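Local coordinates for PHOX (PDB 4A9V), which hydrolyses phosphate monoesters as an alkaline phosphatase, using an iron-calcium cofactor held in a beta-propeller, at residues Asn67-Glu75 with Val533-Asp541. Numbering follows the deposited sequence. Where two conformers were deposited one is given.
With LI (lithium ion), chain D; EDO (1,2-ethanediol), chain O.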
# COMPACT_ATOMS: atom_id res chain seq x y z
N ASN A 67 11.74 5.60 -1.58
CA ASN A 67 11.01 4.41 -1.20
C ASN A 67 9.69 4.24 -1.95
O ASN A 67 8.62 4.10 -1.36
CB ASN A 67 10.85 4.33 0.32
CG ASN A 67 12.17 4.05 1.02
OD1 ASN A 67 13.13 3.62 0.38
ND2 ASN A 67 12.22 4.27 2.32
N ASN A 68 9.80 4.05 -3.26
CA ASN A 68 8.61 3.93 -4.09
C ASN A 68 7.84 2.65 -3.78
O ASN A 68 8.42 1.63 -3.38
CB ASN A 68 8.93 4.05 -5.58
CG ASN A 68 10.03 3.11 -6.05
OD1 ASN A 68 11.08 3.59 -6.47
ND2 ASN A 68 9.63 1.89 -6.37
N ASP A 69 6.52 2.79 -3.76
CA ASP A 69 5.65 1.79 -3.17
C ASP A 69 4.50 1.51 -4.17
O ASP A 69 4.75 1.22 -5.33
CB ASP A 69 5.20 2.27 -1.78
CG ASP A 69 4.83 1.14 -0.84
OD1 ASP A 69 4.37 0.09 -1.33
OD2 ASP A 69 4.96 1.34 0.39
N GLY A 70 3.25 1.64 -3.75
CA GLY A 70 2.14 1.36 -4.66
C GLY A 70 2.12 2.31 -5.85
O GLY A 70 2.56 3.45 -5.75
N MET A 71 1.58 1.83 -6.97
CA MET A 71 1.56 2.61 -8.20
C MET A 71 0.50 2.07 -9.15
O MET A 71 0.17 0.88 -9.16
CB MET A 71 2.92 2.58 -8.88
CG MET A 71 3.42 1.20 -9.22
SD MET A 71 5.10 1.28 -9.90
CE MET A 71 5.44 -0.45 -10.11
N SER A 72 0.01 2.97 -9.99
CA SER A 72 -0.90 2.61 -11.07
C SER A 72 -0.43 3.22 -12.38
O SER A 72 0.13 4.33 -12.40
CB SER A 72 -2.31 3.11 -10.77
OG SER A 72 -2.91 2.44 -9.68
N LEU A 73 -0.79 2.55 -13.47
CA LEU A 73 -0.56 3.05 -14.81
C LEU A 73 -1.91 3.41 -15.45
O LEU A 73 -2.88 2.64 -15.37
CB LEU A 73 0.17 1.98 -15.64
CG LEU A 73 0.49 2.37 -17.08
CD1 LEU A 73 1.78 1.70 -17.55
CD2 LEU A 73 -0.64 2.03 -18.04
N PHE A 74 -1.95 4.58 -16.08
CA PHE A 74 -3.12 5.10 -16.76
C PHE A 74 -2.82 5.20 -18.25
O PHE A 74 -1.93 5.94 -18.67
CB PHE A 74 -3.47 6.49 -16.22
CG PHE A 74 -3.90 6.49 -14.78
CD1 PHE A 74 -2.97 6.47 -13.75
CD2 PHE A 74 -5.25 6.48 -14.45
CE1 PHE A 74 -3.38 6.43 -12.43
CE2 PHE A 74 -5.66 6.43 -13.13
CZ PHE A 74 -4.72 6.40 -12.12
N GLU A 75 -3.58 4.48 -19.06
CA GLU A 75 -3.59 4.63 -20.52
C GLU A 75 -3.75 6.09 -20.88
O GLU A 75 -4.61 6.75 -20.32
CB GLU A 75 -4.78 3.86 -21.10
CG GLU A 75 -4.63 2.35 -21.04
CD GLU A 75 -5.96 1.63 -21.23
OE1 GLU A 75 -6.46 1.58 -22.37
OE2 GLU A 75 -6.49 1.11 -20.23
N VAL A 533 9.82 -5.97 -2.16
CA VAL A 533 9.27 -5.91 -3.51
C VAL A 533 7.83 -5.42 -3.37
O VAL A 533 7.06 -6.00 -2.60
CB VAL A 533 9.32 -7.31 -4.15
CG1 VAL A 533 8.62 -7.30 -5.50
CG2 VAL A 533 10.76 -7.77 -4.30
N THR A 534 7.52 -4.29 -4.00
CA THR A 534 6.26 -3.62 -3.76
C THR A 534 5.92 -2.73 -4.94
O THR A 534 6.82 -2.20 -5.59
CB THR A 534 6.31 -2.83 -2.45
OG1 THR A 534 5.00 -2.36 -2.12
CG2 THR A 534 7.32 -1.69 -2.51
N GLY A 535 4.64 -2.56 -5.21
CA GLY A 535 4.20 -1.80 -6.36
C GLY A 535 4.14 -2.68 -7.59
O GLY A 535 5.12 -3.35 -7.93
N ILE A 536 3.00 -2.70 -8.26
CA ILE A 536 2.85 -3.46 -9.49
C ILE A 536 1.87 -2.77 -10.43
O ILE A 536 0.82 -2.29 -10.00
CB ILE A 536 2.44 -4.93 -9.22
CG1 ILE A 536 2.40 -5.72 -10.52
CG2 ILE A 536 1.13 -5.02 -8.45
CD1 ILE A 536 2.29 -7.21 -10.30
N SER A 537 2.26 -2.68 -11.69
CA SER A 537 1.38 -2.19 -12.76
C SER A 537 1.75 -2.94 -14.04
O SER A 537 2.88 -3.37 -14.19
CB SER A 537 1.58 -0.69 -13.00
OG SER A 537 1.32 0.07 -11.84
N PHE A 538 0.82 -3.03 -14.98
CA PHE A 538 1.10 -3.60 -16.28
C PHE A 538 0.88 -2.54 -17.36
O PHE A 538 -0.05 -1.74 -17.29
CB PHE A 538 0.19 -4.80 -16.55
CG PHE A 538 0.52 -6.00 -15.71
CD1 PHE A 538 0.02 -6.13 -14.43
CD2 PHE A 538 1.33 -7.00 -16.22
CE1 PHE A 538 0.41 -7.19 -13.63
CE2 PHE A 538 1.73 -8.06 -15.43
CZ PHE A 538 1.24 -8.17 -14.14
N SER A 539 1.64 -2.63 -18.44
CA SER A 539 1.24 -1.95 -19.66
C SER A 539 -0.10 -2.51 -20.12
O SER A 539 -0.41 -3.67 -19.86
CB SER A 539 2.31 -2.14 -20.74
OG SER A 539 2.50 -3.51 -20.99
N PRO A 540 -0.85 -1.73 -20.91
CA PRO A 540 -2.14 -2.25 -21.37
C PRO A 540 -2.03 -3.56 -22.15
O PRO A 540 -2.85 -4.46 -21.95
CB PRO A 540 -2.69 -1.10 -22.21
CG PRO A 540 -2.14 0.11 -21.54
CD PRO A 540 -0.75 -0.28 -21.11
N ASP A 541 -0.96 -3.71 -22.92
CA ASP A 541 -0.76 -4.93 -23.70
C ASP A 541 -0.16 -6.10 -22.91
O ASP A 541 -0.04 -7.19 -23.46
CB ASP A 541 0.07 -4.64 -24.97
CG ASP A 541 1.53 -4.31 -24.69
OD1 ASP A 541 1.98 -4.38 -23.52
OD2 ASP A 541 2.25 -3.95 -25.65
LI LI D . 4.16 -0.63 0.98
C1 EDO O . -6.55 3.54 -18.38
O1 EDO O . -5.36 2.63 -18.03
C2 EDO O . -7.03 4.23 -17.09
O2 EDO O . -7.55 5.53 -17.41
O HOH W 1 0.81 -0.94 -7.19
O HOH W 2 4.63 -0.41 2.26
O HOH W 3 2.68 -1.38 0.26
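Thr534 donates its hydroxyl to Asp69, OG1 to OD1 2.7 Å, arriving 36° above the carboxylate plane. OG1 stands anti to the backbone N (chi1 -171°), which aims it at Asp69 and places CG2 3.6 Å from Asn68 O. Asp69 OD1 also binds a lithium ion, at 2.4 Å, so it serves both the metal and the Thr534 hydroxyl; OD2 completes the bidentate grip. With an alanine here OD1 loses this donor, and the carboxylate is likely to be freer to turn about CB-CG.

The segments lie on nearly parallel strands (14°), 68-76 and 532-538, edge strands of two four-stranded antiparallel sheets, consistent with the innermost strands of neighbouring propeller blades. No backbone hydrogen bond joins them; instead a water accepts from Met71 N and Ile536 N. Gly70 and Gly535 bring their CA atoms to 4.1 Å, and a side chain on Gly535 would clash with Asp69 O.

Met71 can be followed outward: CB lies near Ser537 OG, CG meets that oxygen more closely at 3.5 Å, and the extended chain runs through SD to CE, which reaches Gly535 C at 3.6 Å. Leu73 CD2 packs on Pro540 CD at 3.8 Å.

The direct side-chain hydrogen bond thus sits at the metal end, the water midway and the Leu73-Pro540 packing farther out, consistent with Thr534 steadying, from the second shell, an Asp69 that lines the mu-oxo-diiron pocket.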